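Local structure of DUF5638 domain-containing protein (5L1A) at residues Lys13-Cys18 and Glu64-Phe69; Ile33-Gln38 and Ala104-Val109. The protein is of unknown function; the crystallised piece is the all-helical DUF5638 region of a longer Legionella pneumophila protein that is probably membrane-associated. All blocks are in the same frame, centred on the assembly; numbering follows the deposited sequence.

Contact 1. Residues Lys13-Cys18 and Glu64-Phe69. With I3C (5-amino-2,4,6-triiodobenzene-1,3-dicarboxylic acid), chain B; I3C (5-amino-2,4,6-triiodobenzene-1,3-dicarboxylic acid), chain E.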
loop_
_atom_site.group_PDB
_atom_site.type_symbol
_atom_site.label_atom_id
_atom_site.label_comp_id
_atom_site.label_asym_id
_atom_site.label_seq_id
_atom_site.Cartn_x
_atom_site.Cartn_y
_atom_site.Cartn_z
ATOM N N LYS A 13 -9.407 10.371 -3.313
ATOM C CA LYS A 13 -8.784 11.295 -2.373
ATOM C C LYS A 13 -8.071 10.555 -1.249
ATOM O O LYS A 13 -7.083 11.058 -0.704
ATOM C CB LYS A 13 -9.832 12.255 -1.805
ATOM C CG LYS A 13 -10.431 13.206 -2.838
ATOM C CD LYS A 13 -11.416 14.180 -2.198
ATOM C CE LYS A 13 -11.868 15.256 -3.182
ATOM N NZ LYS A 13 -12.663 14.704 -4.316
ATOM N N ARG A 14 -8.546 9.361 -0.891
ATOM C CA ARG A 14 -7.860 8.579 0.129
ATOM C C ARG A 14 -6.679 7.805 -0.440
ATOM O O ARG A 14 -5.728 7.515 0.293
ATOM C CB ARG A 14 -8.839 7.627 0.813
ATOM C CG ARG A 14 -9.805 8.329 1.748
ATOM C CD ARG A 14 -10.325 7.375 2.804
ATOM N NE ARG A 14 -11.492 6.632 2.348
ATOM C CZ ARG A 14 -11.854 5.447 2.825
ATOM N NH1 ARG A 14 -11.130 4.852 3.761
ATOM N NH2 ARG A 14 -12.936 4.853 2.353
ATOM N N LEU A 15 -6.722 7.459 -1.729
ATOM C CA LEU A 15 -5.542 6.893 -2.378
ATOM C C LEU A 15 -4.371 7.863 -2.321
ATOM O O LEU A 15 -3.228 7.456 -2.078
ATOM C CB LEU A 15 -5.850 6.538 -3.832
ATOM C CG LEU A 15 -6.213 5.109 -4.231
ATOM C CD1 LEU A 15 -6.095 4.977 -5.737
ATOM C CD2 LEU A 15 -5.325 4.092 -3.544
ATOM N N GLN A 16 -4.640 9.153 -2.548
ATOM C CA GLN A 16 -3.573 10.146 -2.607
ATOM C C GLN A 16 -3.001 10.449 -1.228
ATOM O O GLN A 16 -1.810 10.754 -1.110
ATOM C CB GLN A 16 -4.090 11.424 -3.269
ATOM C CG GLN A 16 -4.694 11.192 -4.647
ATOM C CD GLN A 16 -5.284 12.451 -5.251
ATOM O OE1 GLN A 16 -6.173 12.385 -6.099
ATOM N NE2 GLN A 16 -4.787 13.606 -4.821
ATOM N N ASN A 17 -3.826 10.381 -0.180
ATOM C CA ASN A 17 -3.297 10.528 1.172
ATOM C C ASN A 17 -2.290 9.430 1.485
ATOM O O ASN A 17 -1.242 9.692 2.087
ATOM C CB ASN A 17 -4.433 10.514 2.193
ATOM C CG ASN A 17 -5.227 11.803 2.201
ATOM O OD1 ASN A 17 -4.793 12.813 1.648
ATOM N ND2 ASN A 17 -6.395 11.779 2.839
ATOM N N CYS A 18 -2.590 8.194 1.079
ATOM C CA CYS A 18 -1.648 7.098 1.272
ATOM C C CYS A 18 -0.352 7.343 0.509
ATOM O O CYS A 18 0.741 7.141 1.050
ATOM C CB CYS A 18 -2.284 5.779 0.836
ATOM S SG CYS A 18 -3.742 5.278 1.782
ATOM N N GLU A 64 -8.941 0.514 1.618
ATOM C CA GLU A 64 -8.709 0.061 2.986
ATOM C C GLU A 64 -7.430 -0.762 3.090
ATOM O O GLU A 64 -6.698 -0.658 4.081
ATOM C CB GLU A 64 -9.908 -0.746 3.484
ATOM C CG GLU A 64 -11.146 0.091 3.732
ATOM C CD GLU A 64 -12.377 -0.751 4.013
ATOM O OE1 GLU A 64 -12.308 -1.988 3.862
ATOM O OE2 GLU A 64 -13.418 -0.170 4.386
ATOM N N GLU A 65 -7.146 -1.587 2.080
ATOM C CA GLU A 65 -5.942 -2.410 2.120
ATOM C C GLU A 65 -4.688 -1.548 2.054
ATOM O O GLU A 65 -3.701 -1.823 2.744
ATOM C CB GLU A 65 -5.959 -3.425 0.979
ATOM C CG GLU A 65 -4.788 -4.390 0.990
ATOM C CD GLU A 65 -4.542 -5.017 -0.368
ATOM O OE1 GLU A 65 -5.056 -4.473 -1.367
ATOM O OE2 GLU A 65 -3.836 -6.046 -0.437
ATOM N N TYR A 66 -4.712 -0.503 1.225
ATOM C CA TYR A 66 -3.597 0.436 1.162
ATOM C C TYR A 66 -3.426 1.174 2.486
ATOM O O TYR A 66 -2.297 1.424 2.929
ATOM C CB TYR A 66 -3.834 1.421 0.016
ATOM C CG TYR A 66 -2.612 2.148 -0.494
ATOM C CD1 TYR A 66 -1.341 1.865 -0.007
ATOM C CD2 TYR A 66 -2.735 3.127 -1.470
ATOM C CE1 TYR A 66 -0.227 2.542 -0.485
ATOM C CE2 TYR A 66 -1.636 3.805 -1.953
ATOM C CZ TYR A 66 -0.385 3.513 -1.458
ATOM O OH TYR A 66 0.707 4.196 -1.944
ATOM N N GLU A 67 -4.536 1.522 3.136
ATOM C CA GLU A 67 -4.460 2.248 4.400
ATOM C C GLU A 67 -3.869 1.385 5.508
ATOM O O GLU A 67 -3.056 1.865 6.308
ATOM C CB GLU A 67 -5.846 2.754 4.793
ATOM C CG GLU A 67 -6.322 3.899 3.935
ATOM C CD GLU A 67 -7.819 4.078 3.984
ATOM O OE1 GLU A 67 -8.520 3.156 4.447
ATOM O OE2 GLU A 67 -8.295 5.145 3.557
ATOM N N ASN A 68 -4.273 0.115 5.580
ATOM C CA ASN A 68 -3.681 -0.791 6.560
ATOM C C ASN A 68 -2.196 -0.989 6.292
ATOM O O ASN A 68 -1.396 -1.079 7.231
ATOM C CB ASN A 68 -4.408 -2.137 6.551
ATOM C CG ASN A 68 -5.840 -2.035 7.042
ATOM O OD1 ASN A 68 -6.150 -1.241 7.930
ATOM N ND2 ASN A 68 -6.721 -2.844 6.463
ATOM N N PHE A 69 -1.808 -1.058 5.016
ATOM C CA PHE A 69 -0.390 -1.164 4.683
ATOM C C PHE A 69 0.382 0.054 5.174
ATOM O O PHE A 69 1.497 -0.078 5.692
ATOM C CB PHE A 69 -0.216 -1.340 3.172
ATOM C CG PHE A 69 1.203 -1.171 2.697
ATOM C CD1 PHE A 69 2.107 -2.217 2.779
ATOM C CD2 PHE A 69 1.629 0.036 2.155
ATOM C CE1 PHE A 69 3.415 -2.062 2.337
ATOM C CE2 PHE A 69 2.933 0.195 1.714
ATOM C CZ PHE A 69 3.825 -0.856 1.802
HETATM I I3 I3C B . -11.093 -8.807 6.376
HETATM I I2 I3C B . -5.306 -7.044 7.433
HETATM I I1 I3C B . -7.463 -7.126 1.688
HETATM O O8 I3C B . -10.985 -7.261 3.005
HETATM O O9 I3C B . -10.266 -9.315 2.739
HETATM C C10 I3C B . -5.329 -6.703 4.146
HETATM N N13 I3C B . -8.327 -8.080 7.956
HETATM C C1 I3C B . -9.064 -7.917 4.220
HETATM C C6 I3C B . -9.255 -8.136 5.672
HETATM C C5 I3C B . -8.156 -7.882 6.627
HETATM C C4 I3C B . -6.861 -7.406 6.107
HETATM C C3 I3C B . -6.650 -7.183 4.662
HETATM C C2 I3C B . -7.758 -7.440 3.724
HETATM C C7 I3C B . -10.180 -8.182 3.259
HETATM O O11 I3C B . -5.095 -5.477 4.147
HETATM O O12 I3C B . -4.501 -7.546 3.730
HETATM I I3 I3C E . -7.743 -6.029 -1.948
HETATM I I2 I3C E . -4.148 -6.526 -7.070
HETATM I I1 I3C E . -8.004 -11.036 -5.494
HETATM O O8 I3C E . -9.887 -8.836 -3.283
HETATM O O9 I3C E . -8.303 -9.643 -2.011
HETATM C C10 I3C E . -5.691 -9.353 -7.223
HETATM N N13 I3C E . -5.502 -5.260 -4.300
HETATM C C1 I3C E . -7.642 -8.400 -3.923
HETATM C C6 I3C E . -7.066 -7.060 -3.639
HETATM C C5 I3C E . -6.034 -6.482 -4.550
HETATM C C4 I3C E . -5.586 -7.257 -5.741
HETATM C C3 I3C E . -6.165 -8.591 -6.021
HETATM C C2 I3C E . -7.187 -9.160 -5.110
HETATM C C7 I3C E . -8.677 -8.995 -3.013
HETATM O O11 I3C E . -4.657 -10.048 -7.118
HETATM O O12 I3C E . -6.329 -9.272 -8.294
#

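Contact 2. Residues Ile33-Gln38 and Ala104-Val109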
loop_
_atom_site.group_PDB
_atom_site.type_symbol
_atom_site.label_atom_id
_atom_site.label_comp_id
_atom_site.label_asym_id
_atom_site.label_seq_id
_atom_site.Cartn_x
_atom_site.Cartn_y
_atom_site.Cartn_z
ATOM N N ILE A 33 18.545 4.483 -4.957
ATOM C CA ILE A 33 17.709 4.331 -6.145
ATOM C C ILE A 33 16.896 3.048 -6.059
ATOM O O ILE A 33 15.723 3.008 -6.450
ATOM C CB ILE A 33 18.578 4.377 -7.416
ATOM C CG1 ILE A 33 19.098 5.797 -7.647
ATOM C CG2 ILE A 33 17.799 3.885 -8.626
ATOM C CD1 ILE A 33 19.781 5.987 -8.977
ATOM N N LYS A 34 17.502 1.983 -5.531
ATOM C CA LYS A 34 16.794 0.717 -5.399
ATOM C C LYS A 34 15.584 0.852 -4.486
ATOM O O LYS A 34 14.511 0.314 -4.784
ATOM C CB LYS A 34 17.744 -0.360 -4.879
ATOM C CG LYS A 34 17.083 -1.704 -4.657
ATOM C CD LYS A 34 18.108 -2.751 -4.286
ATOM C CE LYS A 34 17.462 -4.103 -4.063
ATOM N NZ LYS A 34 18.497 -5.156 -3.881
ATOM N N PHE A 35 15.735 1.570 -3.369
ATOM C CA PHE A 35 14.591 1.789 -2.492
ATOM C C PHE A 35 13.487 2.559 -3.204
ATOM O O PHE A 35 12.301 2.244 -3.049
ATOM C CB PHE A 35 15.009 2.531 -1.224
ATOM C CG PHE A 35 13.843 2.967 -0.390
ATOM C CD1 PHE A 35 13.207 2.065 0.445
ATOM C CD2 PHE A 35 13.357 4.262 -0.467
ATOM C CE1 PHE A 35 12.121 2.447 1.205
ATOM C CE2 PHE A 35 12.267 4.649 0.288
ATOM C CZ PHE A 35 11.651 3.741 1.125
ATOM N N LEU A 36 13.857 3.578 -3.983
ATOM C CA LEU A 36 12.859 4.351 -4.713
ATOM C C LEU A 36 12.152 3.507 -5.765
ATOM O O LEU A 36 10.991 3.771 -6.091
ATOM C CB LEU A 36 13.507 5.578 -5.357
ATOM C CG LEU A 36 13.993 6.679 -4.412
ATOM C CD1 LEU A 36 14.566 7.848 -5.201
ATOM C CD2 LEU A 36 12.870 7.146 -3.496
ATOM N N GLN A 37 12.829 2.495 -6.314
ATOM C CA GLN A 37 12.152 1.591 -7.238
ATOM C C GLN A 37 11.181 0.681 -6.498
ATOM O O GLN A 37 10.097 0.374 -7.007
ATOM C CB GLN A 37 13.170 0.768 -8.024
ATOM C CG GLN A 37 14.038 1.589 -8.953
ATOM C CD GLN A 37 13.250 2.268 -10.059
ATOM O OE1 GLN A 37 12.315 1.693 -10.620
ATOM N NE2 GLN A 37 13.626 3.502 -10.379
ATOM N N GLN A 38 11.553 0.241 -5.295
ATOM C CA GLN A 38 10.639 -0.564 -4.493
ATOM C C GLN A 38 9.476 0.276 -3.981
ATOM O O GLN A 38 8.332 -0.192 -3.943
ATOM C CB GLN A 38 11.397 -1.214 -3.336
ATOM C CG GLN A 38 12.503 -2.153 -3.793
ATOM C CD GLN A 38 13.380 -2.626 -2.652
ATOM O OE1 GLN A 38 13.543 -1.932 -1.649
ATOM N NE2 GLN A 38 13.951 -3.816 -2.798
ATOM N N ALA A 104 6.458 -7.989 1.699
ATOM C CA ALA A 104 7.369 -8.466 2.734
ATOM C C ALA A 104 8.743 -7.826 2.595
ATOM O O ALA A 104 9.363 -7.449 3.596
ATOM C CB ALA A 104 7.482 -9.988 2.681
ATOM N N ASN A 105 9.236 -7.695 1.361
ATOM C CA ASN A 105 10.525 -7.045 1.149
ATOM C C ASN A 105 10.487 -5.586 1.588
ATOM O O ASN A 105 11.452 -5.083 2.175
ATOM C CB ASN A 105 10.935 -7.155 -0.321
ATOM C CG ASN A 105 12.195 -6.366 -0.636
ATOM O OD1 ASN A 105 12.132 -5.191 -1.000
ATOM N ND2 ASN A 105 13.349 -7.013 -0.503
ATOM N N PHE A 106 9.377 -4.889 1.326
ATOM C CA PHE A 106 9.306 -3.484 1.713
ATOM C C PHE A 106 9.277 -3.318 3.229
ATOM O O PHE A 106 9.836 -2.349 3.753
ATOM C CB PHE A 106 8.090 -2.811 1.075
ATOM C CG PHE A 106 8.109 -1.304 1.171
ATOM C CD1 PHE A 106 8.860 -0.548 0.281
ATOM C CD2 PHE A 106 7.376 -0.647 2.148
ATOM C CE1 PHE A 106 8.882 0.834 0.365
ATOM C CE2 PHE A 106 7.390 0.737 2.242
ATOM C CZ PHE A 106 8.145 1.479 1.348
ATOM N N PHE A 107 8.653 -4.253 3.950
ATOM C CA PHE A 107 8.676 -4.187 5.409
ATOM C C PHE A 107 10.087 -4.364 5.952
ATOM O O PHE A 107 10.514 -3.617 6.841
ATOM C CB PHE A 107 7.744 -5.242 6.002
ATOM C CG PHE A 107 6.300 -4.895 5.882
ATOM C CD1 PHE A 107 5.898 -3.572 5.905
ATOM C CD2 PHE A 107 5.343 -5.882 5.739
ATOM C CE1 PHE A 107 4.563 -3.237 5.792
ATOM C CE2 PHE A 107 4.004 -5.556 5.626
ATOM C CZ PHE A 107 3.612 -4.231 5.653
ATOM N N LYS A 108 10.824 -5.345 5.431
ATOM C CA LYS A 108 12.190 -5.561 5.888
ATOM C C LYS A 108 13.104 -4.394 5.543
ATOM O O LYS A 108 14.094 -4.167 6.246
ATOM C CB LYS A 108 12.737 -6.858 5.295
ATOM C CG LYS A 108 11.840 -8.063 5.541
ATOM C CD LYS A 108 12.575 -9.371 5.319
ATOM C CE LYS A 108 13.460 -9.712 6.507
ATOM N NZ LYS A 108 12.656 -10.005 7.730
ATOM N N VAL A 109 12.790 -3.643 4.487
ATOM C CA VAL A 109 13.578 -2.461 4.148
ATOM C C VAL A 109 13.403 -1.381 5.210
ATOM O O VAL A 109 14.373 -0.744 5.641
ATOM C CB VAL A 109 13.188 -1.941 2.754
ATOM C CG1 VAL A 109 13.676 -0.530 2.578
ATOM C CG2 VAL A 109 13.750 -2.845 1.672
#

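Contact 1. Residues Lys13-Cys18 and Glu64-Phe69
Helix segments 13-18 and 64-69 run nearly parallel, their axes 9.7 Å apart and inclined by 21°, and come nearest where C18 faces E67. They belong to helices 8-25 and 56-77 of a small all-α bundle, in which helix 33-51 connects the two and lets them point the same way. C18 is small enough to lie over the Y66 ring: its CB sits 3.5 Å from the ring centroid, close to the normal, a CH-pi contact, and its SG adds a sulfur-aromatic contact on that face and touches the aliphatic CG of E67 at 3.6 Å. The ring reaches across because CG of Y66 is anti to the backbone N (chi1 -160°). L15 meets the same ring differently, its CD2 lying at the edge, near the ring plane, 3.5 Å from Y66 CD2. Stacking on Y46 packs the tyrosine against helix 33-51, while its OH is hydrogen-bonded to D19 OD1, a polar partner for this buried side chain. On another side of helix 56-77, E65 OE1 accepts a hydrogen bond from N13 of a bound 5-amino-2,4,6-triiodobenzene-1,3-dicarboxylic acid (I3C, chain E), and E65 CG lies by O11 of the chain B copy. Nearer the surface R14, bent at chi3, crosses E67 at about a right angle; its NH1 donates a bent hydrogen bond, within a salt bridge, to the syn lone pair of E67 OE2 at 2.9 Å, and OE2 lies 33° out of the guanidinium plane.

Contact 2. Residues Ile33-Gln38 and Ala104-Val109
Segments 33-38 and 104-109 are helical and run in roughly opposing directions, at 137° with axes 11.2 Å apart, and their backbones come nearest at the pairs Q38-F106 and F35-V109. The wide spacing suits large side chains, and two phenylalanines meet between the helices. The F35 and F106 rings are near parallel, with planes 22° apart, but are slid so far that they barely overlap; the centroids stand 5.7 Å apart and the touch is made by the two CE1 atoms. In both residues CG is anti to the backbone N, which carries each ring toward the partner helix. V109 packs against the rim of F35, its CG1 lying near the ring plane 3.4 Å from F35 CD1. This is helix-to-helix packing within the all-α bundle, joining the start of helix 33-51 to the C-terminal helix 97-110. F106 also touches L39 and I42 of helix 33-51 and V73 of helix 56-77, while F26 meets the F35 ring edge-to-face. Q38 and N105, both partly exposed, put amides at the margin, where solvent can reach polar groups. The extended Q38 chain brings its amide beside that of N105, the two planes 76° apart, and Q38 NE2 approaches N105 OD1 to 2.9 Å, although the angle is too poor for a hydrogen bond. The other branch of V109, CG2, lies 3.5 Å from Q38 OE1.

How the contacts relate
Contact 1 is the deeper of the two: its centre is about 7 Å from the centre of the chain, and that of contact 2, which is partly buried, about 12 Å. Their centres are 18 Å apart, yet they touch: F69 CZ meets F106 CD2 at 3.6 Å, and F69 also packs on F107. Thus helix 56-77, which supplies one side of contact 1, also backs the 104-109 side of contact 2. Helix 33-51, a partner in contact 2, covers L15 and Y66 of contact 1. Both pair aromatic packing with a polar fringe, but contact 1 joins near-parallel helices and includes a salt bridge, whereas contact 2 joins obliquely antiparallel ones and has neutral amides at its fringe.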